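Glycosyl hydrolase, family 31/fibronectin type III domain protein (Clostridium perfringens, PDB 4UAP) binds N-acetylgalactosamine through a calcium-containing carbohydrate-binding module of family 32, and is thought to direct the parent family 31 glycoside hydrolase to galactose-type sugars. Local coordinates at residues S17-D22 with S34-L39; L24-T29 with I142-F147; G51-E56 with I128-S133; I84-K89 with D132-K137. All coordinates share one frame; numbering follows the deposited sequence. Where two conformers were deposited one is given.

Contact 1 of 4, residues S17-D22 with S34-L39; sequences SGMGLD and SSRMDL. With CA (calcium ion), chain D.
Met19 lays its side chain against Arg36 and Asp38, and its own backbone carbonyl ties the two segments together. CB starts beside the Arg36 carbonyl, 3.5 Å from O. CG stays near that oxygen, SD runs past CB of Asp38, and the bend at chi3 (75°) sets the methyl CE over the Asp38 carboxylate. There CE lies 3.4 Å from CG of Asp38 and 3.6 Å from NH2 of Arg36, approaching the guanidinium obliquely. The ion pair itself is bidentate and side-on: Arg36 NE meets Asp38 OD1 at 2.9 Å and NH2 meets OD2 at 2.7 Å, both on syn sides of the carboxylate. Asp33 forms a salt bridge with Arg36 NH1, while Trp41 NE1 bonds to Asp38 OD2 and positions the carboxylate that grips the sugar-contacting arginine. In the backbone, Asp38 N donates to Met19 O at 3.2 Å, and CA of Met37 adds a CH contact to the same oxygen. Met37 turns away toward the interior, its SD 4.0 Å from Leu21 CD2. Ser35 O binds the calcium. The loop 17-22 thus borders the short strand 37-38, which pairs with strand 141-149, while Leu21 and Met37 pack on Phe55 of strand 55-61.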
# COMPACT_ATOMS: atom_id res chain seq x y z
N SER A 17 -1.39 -5.07 -15.44
CA SER A 17 -1.31 -3.98 -16.41
C SER A 17 -2.38 -2.92 -16.16
O SER A 17 -3.55 -3.24 -16.02
CB SER A 17 -1.43 -4.53 -17.84
OG SER A 17 -1.37 -3.49 -18.79
N GLY A 18 -1.98 -1.65 -16.12
CA GLY A 18 -2.95 -0.59 -15.92
C GLY A 18 -3.33 -0.37 -14.46
O GLY A 18 -4.09 0.54 -14.14
N MET A 19 -2.78 -1.19 -13.58
CA MET A 19 -3.08 -1.16 -12.15
C MET A 19 -1.77 -1.12 -11.37
O MET A 19 -1.56 -1.88 -10.43
CB MET A 19 -3.92 -2.39 -11.75
CG MET A 19 -5.14 -2.61 -12.66
SD MET A 19 -6.26 -3.96 -12.15
CE MET A 19 -7.08 -3.19 -10.77
N GLY A 20 -0.88 -0.21 -11.76
CA GLY A 20 0.46 -0.15 -11.19
C GLY A 20 0.59 0.78 -9.99
O GLY A 20 -0.40 1.22 -9.41
N LEU A 21 1.84 1.07 -9.62
CA LEU A 21 2.16 1.85 -8.43
C LEU A 21 1.50 3.22 -8.39
O LEU A 21 1.17 3.72 -7.33
CB LEU A 21 3.69 2.02 -8.32
CG LEU A 21 4.48 0.72 -8.10
CD1 LEU A 21 5.99 0.96 -8.21
CD2 LEU A 21 4.13 0.13 -6.77
N ASP A 22 1.31 3.81 -9.56
CA ASP A 22 0.72 5.14 -9.68
C ASP A 22 -0.69 5.18 -9.09
O ASP A 22 -1.14 6.23 -8.61
CB ASP A 22 0.69 5.58 -11.14
CG ASP A 22 -0.08 4.61 -12.03
OD1 ASP A 22 0.38 3.46 -12.21
OD2 ASP A 22 -1.15 4.99 -12.54
N SER A 34 -10.70 0.67 -11.47
CA SER A 34 -9.98 1.80 -12.04
C SER A 34 -9.19 2.61 -11.00
O SER A 34 -8.35 3.45 -11.36
CB SER A 34 -10.95 2.71 -12.79
OG SER A 34 -11.94 3.21 -11.90
N SER A 35 -9.45 2.37 -9.72
CA SER A 35 -8.75 3.09 -8.63
C SER A 35 -7.50 2.37 -8.10
O SER A 35 -6.62 3.00 -7.51
CB SER A 35 -9.70 3.32 -7.44
OG SER A 35 -10.87 4.03 -7.82
N ARG A 36 -7.44 1.06 -8.30
CA ARG A 36 -6.55 0.21 -7.49
C ARG A 36 -5.20 -0.12 -8.10
O ARG A 36 -5.04 -0.14 -9.33
CB ARG A 36 -7.25 -1.12 -7.18
CG ARG A 36 -8.60 -1.01 -6.49
CD ARG A 36 -8.98 -2.36 -5.89
NE ARG A 36 -8.77 -3.44 -6.86
CZ ARG A 36 -9.69 -3.90 -7.70
NH1 ARG A 36 -10.93 -3.40 -7.70
NH2 ARG A 36 -9.37 -4.88 -8.54
N MET A 37 -4.23 -0.40 -7.22
CA MET A 37 -3.04 -1.17 -7.54
C MET A 37 -3.32 -2.64 -7.20
O MET A 37 -3.71 -2.94 -6.07
CB MET A 37 -1.82 -0.67 -6.74
CG MET A 37 -0.49 -1.39 -7.07
SD MET A 37 0.69 -1.55 -5.69
CE MET A 37 -0.11 -2.91 -4.85
N ASP A 38 -3.14 -3.52 -8.17
CA ASP A 38 -3.37 -4.95 -8.00
C ASP A 38 -2.13 -5.75 -8.41
O ASP A 38 -1.49 -5.43 -9.41
CB ASP A 38 -4.55 -5.44 -8.85
CG ASP A 38 -5.93 -5.19 -8.21
OD1 ASP A 38 -6.09 -4.31 -7.32
OD2 ASP A 38 -6.87 -5.89 -8.62
N LEU A 39 -1.81 -6.79 -7.66
CA LEU A 39 -0.89 -7.82 -8.13
C LEU A 39 -1.48 -8.43 -9.40
O LEU A 39 -2.70 -8.38 -9.60
CB LEU A 39 -0.70 -8.89 -7.05
CG LEU A 39 0.73 -9.08 -6.55
CD1 LEU A 39 1.27 -7.78 -5.98
CD2 LEU A 39 0.79 -10.21 -5.51
CA CA D . -6.01 4.88 -6.18

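Contact 2 of 4, residues L24-T29 with I142-F147; sequences LIDGTT and INEIEF. With CA (calcium ion), chain D.
Two acidic side chains, Asp26 and Glu144, bring their oxygens to within 3.0 Å (OD1 to OE2) because both bind the same calcium ion. Their carboxylate planes are turned 45° from each other. Glu144 OE2 lies 2.3 Å from the calcium, as does Asn143 O; Asp26 OD1, Thr28 O and Thr28 OG1 complete the share of these segments, and the carbonyls of Lys23 and Ser35 bring the ligands to seven. Glu144 reaches the ion by leaving the strand with CG anti to the backbone N (chi1 -172°) and then bending at chi2. Its other oxygen, OE1, accepts from Gly27 N at 2.7 Å on the syn side of the carboxylate, and a weak bond runs from Thr28 N to OE2. One carboxylate therefore holds both the metal and the backbone that curls round it. Thr28 OG1, while bound to calcium, also donates to Asp26 OD2 at a short 2.5 Å, so that, with OD1 on the calcium, both oxygens of the Asp26 carboxylate are engaged. This loop-borne calcium site, set against a strand of a beta-sandwich, is a recurrent feature of family 32 carbohydrate-binding modules. Beside the site, Ile145 N donates to Leu24 O at 2.8 Å, nearly straight (173°) and on a lone pair. Two residues earlier, Asn143 ND2 bonds to Thr29 O from above the carbonyl plane, and Ser31 OG is a second partner of that amide. On the core side, the Leu24 and Ile142 side chains cross, with Leu24 CD2 3.6 Å from Ile142 CG2, and both pack on Met57 of strand 55-61.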
# COMPACT_ATOMS: atom_id res chain seq x y z
N LEU A 24 -1.64 3.96 -6.42
CA LEU A 24 -1.58 4.13 -4.97
C LEU A 24 -1.68 5.59 -4.58
O LEU A 24 -2.05 5.92 -3.45
CB LEU A 24 -0.28 3.54 -4.39
CG LEU A 24 -0.06 2.03 -4.49
CD1 LEU A 24 1.38 1.66 -4.07
CD2 LEU A 24 -1.10 1.27 -3.66
N ILE A 25 -1.33 6.49 -5.50
CA ILE A 25 -1.30 7.91 -5.17
C ILE A 25 -2.00 8.79 -6.20
O ILE A 25 -1.74 9.99 -6.28
CB ILE A 25 0.16 8.39 -5.01
CG1 ILE A 25 0.94 8.21 -6.31
CG2 ILE A 25 0.87 7.62 -3.90
CD1 ILE A 25 2.37 8.73 -6.26
N ASP A 26 -2.92 8.22 -6.97
CA ASP A 26 -3.58 9.00 -8.03
C ASP A 26 -4.79 9.76 -7.50
O ASP A 26 -5.46 10.46 -8.26
CB ASP A 26 -4.00 8.09 -9.18
CG ASP A 26 -5.02 7.07 -8.76
OD1 ASP A 26 -4.81 6.43 -7.71
OD2 ASP A 26 -6.05 6.91 -9.45
N GLY A 27 -5.08 9.63 -6.21
CA GLY A 27 -6.17 10.36 -5.60
C GLY A 27 -7.51 9.65 -5.72
O GLY A 27 -8.56 10.29 -5.64
N THR A 28 -7.48 8.34 -5.91
CA THR A 28 -8.70 7.56 -6.00
C THR A 28 -8.76 6.54 -4.88
O THR A 28 -8.02 5.56 -4.88
CB THR A 28 -8.83 6.81 -7.35
OG1 THR A 28 -7.61 6.09 -7.62
CG2 THR A 28 -9.10 7.79 -8.49
N THR A 29 -9.67 6.74 -3.93
CA THR A 29 -9.74 5.86 -2.77
C THR A 29 -10.84 4.81 -2.85
O THR A 29 -10.99 3.99 -1.96
CB THR A 29 -9.96 6.67 -1.48
OG1 THR A 29 -11.14 7.46 -1.62
CG2 THR A 29 -8.76 7.59 -1.21
N ILE A 142 -4.94 -2.86 -3.45
CA ILE A 142 -4.91 -1.68 -2.60
C ILE A 142 -5.48 -0.50 -3.37
O ILE A 142 -5.07 -0.25 -4.50
CB ILE A 142 -3.47 -1.37 -2.11
CG1 ILE A 142 -2.93 -2.55 -1.30
CG2 ILE A 142 -3.44 -0.07 -1.31
CD1 ILE A 142 -1.42 -2.41 -0.93
N ASN A 143 -6.43 0.23 -2.78
CA ASN A 143 -7.05 1.37 -3.45
C ASN A 143 -6.14 2.59 -3.53
O ASN A 143 -6.09 3.28 -4.54
CB ASN A 143 -8.34 1.79 -2.73
CG ASN A 143 -9.34 0.67 -2.64
OD1 ASN A 143 -9.16 -0.40 -3.23
ND2 ASN A 143 -10.44 0.92 -1.92
N GLU A 144 -5.46 2.88 -2.43
CA GLU A 144 -4.76 4.16 -2.29
C GLU A 144 -3.98 4.13 -1.00
O GLU A 144 -4.37 3.45 -0.06
CB GLU A 144 -5.76 5.33 -2.28
CG GLU A 144 -5.10 6.74 -2.35
CD GLU A 144 -4.89 7.24 -3.78
OE1 GLU A 144 -4.42 8.38 -3.96
OE2 GLU A 144 -5.19 6.50 -4.73
N ILE A 145 -2.87 4.86 -0.97
CA ILE A 145 -2.18 5.11 0.28
C ILE A 145 -1.97 6.62 0.36
O ILE A 145 -1.42 7.21 -0.56
CB ILE A 145 -0.84 4.36 0.38
CG1 ILE A 145 -1.09 2.84 0.33
CG2 ILE A 145 -0.10 4.75 1.67
CD1 ILE A 145 0.19 1.96 0.32
N GLU A 146 -2.45 7.22 1.45
CA GLU A 146 -2.39 8.67 1.67
C GLU A 146 -1.48 9.02 2.84
O GLU A 146 -1.48 8.32 3.85
CB GLU A 146 -3.79 9.24 1.94
CG GLU A 146 -4.74 9.12 0.79
CD GLU A 146 -6.05 9.82 1.05
OE1 GLU A 146 -6.40 9.99 2.24
OE2 GLU A 146 -6.72 10.20 0.07
N PHE A 147 -0.74 10.12 2.71
CA PHE A 147 0.17 10.57 3.75
C PHE A 147 -0.30 11.92 4.30
O PHE A 147 -0.60 12.84 3.54
CB PHE A 147 1.61 10.67 3.21
CG PHE A 147 2.18 9.33 2.81
CD1 PHE A 147 1.84 8.75 1.60
CD2 PHE A 147 3.03 8.65 3.66
CE1 PHE A 147 2.33 7.51 1.24
CE2 PHE A 147 3.54 7.41 3.31
CZ PHE A 147 3.19 6.84 2.10
CA CA D . -6.01 4.88 -6.18

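Contact 3 of 4, residues G51-E56 with I128-S133; sequences GTLPFE and ITALDS
Residues 53-56 and 128-133 run antiparallel, their end-to-end directions 164° apart. Phe55 and Ala130 form a hydrogen-bonded pair: Phe55 N donates to Ala130 O at 2.9 Å, and Ala130 N returns a bond to Phe55 O at 3.0 Å. Glu56 and Thr129 follow as a non-hydrogen-bonded pair. Just before the strand, the cis peptide preceding Pro54 turns the chain, and Pro54 CA comes 3.1 Å from Ala130 O. Leu53 points across toward the partner strand, its CD1 lying 3.6 Å from Ser133 N while CD2 sits near Ala130 CB. The ring of Pro54 meets Thr129 through CB, 3.7 Å from CG2, and the same CB touches Leu131 CD2. Thr129 places CG2 anti to its backbone N (chi1 of OG1 -52°), which turns the methyl to the proline and leaves OG1 beside the Glu56 chain. A water joins that pair, 2.7 Å from Glu56 OE2 and 2.8 Å from Thr129 OG1. On the other face, Phe55 and Ala130 turn inward, where Phe55 packs on Leu15 and Ala130 on Met87. Strands 55-61 and 125-133 are neighbours in the five-stranded antiparallel sheet that forms one layer of the beta-sandwich.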
# COMPACT_ATOMS: atom_id res chain seq x y z
N GLY A 51 2.41 -12.32 -9.69
CA GLY A 51 3.05 -11.50 -8.68
C GLY A 51 3.05 -12.28 -7.39
O GLY A 51 2.19 -13.16 -7.20
N THR A 52 3.98 -11.99 -6.49
CA THR A 52 4.02 -12.70 -5.22
C THR A 52 4.23 -11.77 -4.03
O THR A 52 4.94 -10.76 -4.13
CB THR A 52 5.14 -13.77 -5.19
OG1 THR A 52 6.42 -13.12 -5.23
CG2 THR A 52 5.01 -14.73 -6.38
N LEU A 53 3.58 -12.10 -2.93
CA LEU A 53 3.84 -11.42 -1.67
C LEU A 53 5.04 -12.12 -1.04
O LEU A 53 5.25 -13.30 -1.29
CB LEU A 53 2.61 -11.47 -0.76
CG LEU A 53 1.36 -10.86 -1.38
CD1 LEU A 53 0.19 -10.92 -0.40
CD2 LEU A 53 1.65 -9.42 -1.79
N PRO A 54 5.82 -11.41 -0.22
CA PRO A 54 5.61 -10.02 0.20
C PRO A 54 5.88 -9.02 -0.93
O PRO A 54 6.76 -9.23 -1.76
CB PRO A 54 6.63 -9.83 1.33
CG PRO A 54 7.75 -10.78 0.97
CD PRO A 54 7.04 -11.99 0.39
N PHE A 55 5.11 -7.94 -0.96
CA PHE A 55 5.31 -6.91 -1.97
C PHE A 55 5.67 -5.58 -1.31
O PHE A 55 4.92 -5.05 -0.50
CB PHE A 55 4.06 -6.75 -2.86
CG PHE A 55 4.25 -5.74 -3.95
CD1 PHE A 55 5.07 -6.02 -5.03
CD2 PHE A 55 3.61 -4.50 -3.89
CE1 PHE A 55 5.27 -5.09 -6.04
CE2 PHE A 55 3.81 -3.56 -4.89
CZ PHE A 55 4.64 -3.85 -5.97
N GLU A 56 6.82 -5.05 -1.69
CA GLU A 56 7.39 -3.87 -1.06
C GLU A 56 7.10 -2.62 -1.89
O GLU A 56 7.38 -2.58 -3.09
CB GLU A 56 8.89 -4.08 -0.89
CG GLU A 56 9.65 -2.98 -0.20
CD GLU A 56 11.15 -3.26 -0.20
OE1 GLU A 56 11.82 -2.87 -1.18
OE2 GLU A 56 11.63 -3.91 0.75
N ILE A 128 6.52 0.31 2.77
CA ILE A 128 5.35 -0.46 3.22
C ILE A 128 5.34 -1.80 2.54
O ILE A 128 5.39 -1.88 1.31
CB ILE A 128 4.04 0.28 2.91
CG1 ILE A 128 4.04 1.66 3.58
CG2 ILE A 128 2.82 -0.58 3.36
CD1 ILE A 128 2.90 2.55 3.17
N THR A 129 5.29 -2.88 3.31
CA THR A 129 5.32 -4.20 2.72
C THR A 129 4.04 -4.96 3.02
O THR A 129 3.73 -5.23 4.18
CB THR A 129 6.53 -5.02 3.22
OG1 THR A 129 7.72 -4.25 3.04
CG2 THR A 129 6.65 -6.30 2.42
N ALA A 130 3.29 -5.28 1.96
CA ALA A 130 2.16 -6.18 2.07
C ALA A 130 2.67 -7.61 2.26
O ALA A 130 3.42 -8.12 1.43
CB ALA A 130 1.28 -6.07 0.83
N LEU A 131 2.26 -8.25 3.35
CA LEU A 131 2.78 -9.56 3.73
C LEU A 131 1.79 -10.67 3.39
O LEU A 131 2.19 -11.78 3.08
CB LEU A 131 3.10 -9.61 5.22
CG LEU A 131 4.09 -8.57 5.72
CD1 LEU A 131 4.16 -8.60 7.24
CD2 LEU A 131 5.45 -8.83 5.09
N ASP A 132 0.50 -10.36 3.49
CA ASP A 132 -0.53 -11.34 3.21
C ASP A 132 -1.78 -10.66 2.67
O ASP A 132 -2.02 -9.47 2.94
CB ASP A 132 -0.87 -12.13 4.48
CG ASP A 132 -1.55 -13.45 4.19
OD1 ASP A 132 -1.44 -13.93 3.04
OD2 ASP A 132 -2.19 -14.01 5.12
N SER A 133 -2.56 -11.40 1.90
CA SER A 133 -3.89 -10.95 1.49
C SER A 133 -4.94 -11.93 2.04
O SER A 133 -4.59 -12.92 2.68
CB SER A 133 -4.00 -10.88 -0.03
OG SER A 133 -4.13 -12.18 -0.58
O HOH W 1 10.34 -5.07 2.78

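Contact 4 of 4, residues I84-K89 with D132-K137; sequences IAAMKK and DSHKDK
His134 binds Ala86 O through two nitrogens. Its backbone N donates at 2.9 Å, nearly along the C=O axis, and ring ND1 donates to the same oxygen at 3.2 Å from well above the carbonyl plane. With chi1 at -74° the ring swings back beside its own backbone N, which allows both donors to reach one acceptor. For the ring bond, the oxygen lies 21° out of the imidazole plane. Asp132 O is likewise shared: Lys88 N donates at 2.8 Å and 171°, and Lys89 N adds a weak bond. Asp132 N gives a second weak bond to Lys89 O. Because Lys88 and Lys89 both face Asp132, this is a classic beta bulge, placed where strand 87-96 pairs antiparallel with strand 125-133 in the sandwich. At the strand end, Ser133 OG accepts from Lys135 N at 3.2 Å, an ST turn that bends the chain. Ser133 OG also lies 2.9 Å from Asp136 O, with weak partner Thr139 O nearby; its proton is unsettled. The aliphatic part of Lys88 covers one face of the His134 ring in a CH-pi contact, CB standing 3.8 Å from the ring centroid. The extended Lys88 chain runs beside Asp132, with Lys88 NZ 4.8 Å from Asp132 OD2. Ile84 CG1 packs against Lys135 CB at 3.9 Å, and the adjoining Ala85 touches the bound N-acetylgalactosamine.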
# COMPACT_ATOMS: atom_id res chain seq x y z
N ILE A 84 -11.94 -10.36 -0.70
CA ILE A 84 -10.99 -11.46 -0.58
C ILE A 84 -9.59 -11.13 -1.14
O ILE A 84 -8.58 -11.71 -0.71
CB ILE A 84 -11.57 -12.71 -1.29
CG1 ILE A 84 -10.82 -13.98 -0.88
CG2 ILE A 84 -11.61 -12.51 -2.79
CD1 ILE A 84 -11.41 -15.25 -1.50
N ALA A 85 -9.50 -10.18 -2.08
CA ALA A 85 -8.21 -9.82 -2.66
C ALA A 85 -7.48 -8.75 -1.84
O ALA A 85 -6.32 -8.44 -2.13
CB ALA A 85 -8.39 -9.36 -4.11
N ALA A 86 -8.14 -8.19 -0.84
CA ALA A 86 -7.55 -7.12 -0.03
C ALA A 86 -6.38 -7.59 0.86
O ALA A 86 -6.23 -8.78 1.16
CB ALA A 86 -8.62 -6.46 0.84
N MET A 87 -5.57 -6.62 1.27
CA MET A 87 -4.48 -6.84 2.21
C MET A 87 -5.02 -7.38 3.56
O MET A 87 -6.08 -6.96 4.03
CB MET A 87 -3.71 -5.53 2.42
CG MET A 87 -2.26 -5.69 2.91
SD MET A 87 -1.36 -4.11 2.82
CE MET A 87 -2.40 -3.08 3.85
N LYS A 88 -4.28 -8.31 4.15
CA LYS A 88 -4.64 -8.88 5.45
C LYS A 88 -3.58 -8.55 6.50
O LYS A 88 -3.89 -8.45 7.68
CB LYS A 88 -4.79 -10.40 5.34
CG LYS A 88 -5.27 -11.05 6.64
CD LYS A 88 -5.39 -12.57 6.52
CE LYS A 88 -6.07 -13.16 7.75
NZ LYS A 88 -6.12 -14.65 7.72
N LYS A 89 -2.33 -8.40 6.05
CA LYS A 89 -1.20 -8.18 6.95
C LYS A 89 -0.14 -7.30 6.29
O LYS A 89 0.20 -7.49 5.13
CB LYS A 89 -0.59 -9.51 7.38
CG LYS A 89 0.51 -9.41 8.41
CD LYS A 89 0.88 -10.82 8.86
CE LYS A 89 2.18 -10.89 9.63
NZ LYS A 89 2.47 -12.31 10.02
N ASP A 132 0.50 -10.36 3.49
CA ASP A 132 -0.53 -11.34 3.21
C ASP A 132 -1.78 -10.66 2.67
O ASP A 132 -2.02 -9.47 2.94
CB ASP A 132 -0.87 -12.13 4.48
CG ASP A 132 -1.55 -13.45 4.19
OD1 ASP A 132 -1.44 -13.93 3.04
OD2 ASP A 132 -2.19 -14.01 5.12
N SER A 133 -2.56 -11.40 1.90
CA SER A 133 -3.89 -10.95 1.49
C SER A 133 -4.94 -11.93 2.04
O SER A 133 -4.59 -12.92 2.68
CB SER A 133 -4.00 -10.88 -0.03
OG SER A 133 -4.13 -12.18 -0.58
N HIS A 134 -6.21 -11.65 1.81
CA HIS A 134 -7.27 -12.54 2.26
C HIS A 134 -7.50 -13.73 1.33
O HIS A 134 -8.43 -14.50 1.54
CB HIS A 134 -8.58 -11.77 2.42
CG HIS A 134 -8.59 -10.90 3.63
ND1 HIS A 134 -8.17 -9.59 3.61
CD2 HIS A 134 -8.91 -11.16 4.92
CE1 HIS A 134 -8.26 -9.07 4.82
NE2 HIS A 134 -8.71 -10.01 5.64
N LYS A 135 -6.66 -13.88 0.31
CA LYS A 135 -6.88 -14.94 -0.67
C LYS A 135 -5.68 -15.87 -0.72
O LYS A 135 -5.77 -17.01 -0.29
CB LYS A 135 -7.16 -14.36 -2.06
CG LYS A 135 -7.66 -15.38 -3.07
CD LYS A 135 -7.88 -14.71 -4.41
CE LYS A 135 -8.31 -15.72 -5.48
NZ LYS A 135 -8.58 -15.03 -6.78
N ASP A 136 -4.57 -15.36 -1.24
CA ASP A 136 -3.35 -16.16 -1.36
C ASP A 136 -2.17 -15.25 -1.66
O ASP A 136 -2.35 -14.05 -1.88
CB ASP A 136 -3.48 -17.24 -2.44
CG ASP A 136 -3.83 -16.66 -3.82
OD1 ASP A 136 -3.15 -15.72 -4.30
OD2 ASP A 136 -4.80 -17.16 -4.44
N LYS A 137 -0.97 -15.82 -1.71
CA LYS A 137 0.24 -15.03 -1.84
C LYS A 137 0.43 -14.46 -3.25
O LYS A 137 1.39 -13.73 -3.50
CB LYS A 137 1.46 -15.85 -1.44
CG LYS A 137 1.86 -16.91 -2.47
CD LYS A 137 3.26 -17.48 -2.17
CE LYS A 137 3.79 -18.30 -3.34
NZ LYS A 137 2.92 -19.47 -3.67

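How the contacts relate
From the N terminus, contact 1 closes a short loop between strands 6-9 and 37-38. Contact 2 starts within that loop and ends far along the chain on strand 141-149, so the two cross; both reach the calcium, and Met37 N to Ile142 O joins their strands. Contacts 3 and 4 both fall within the long span bracketed by contact 2. They meet on strand 125-133 and share Asp132 and Ser133, with strand 55-61 on one flank and strand 87-96 on the other. Core packing then links the two sheets: Met37 meets Phe55, Ile145 meets Ile128, and Ile142 meets Met87. Contacts 1 and 4 each supply one residue to the sugar pocket.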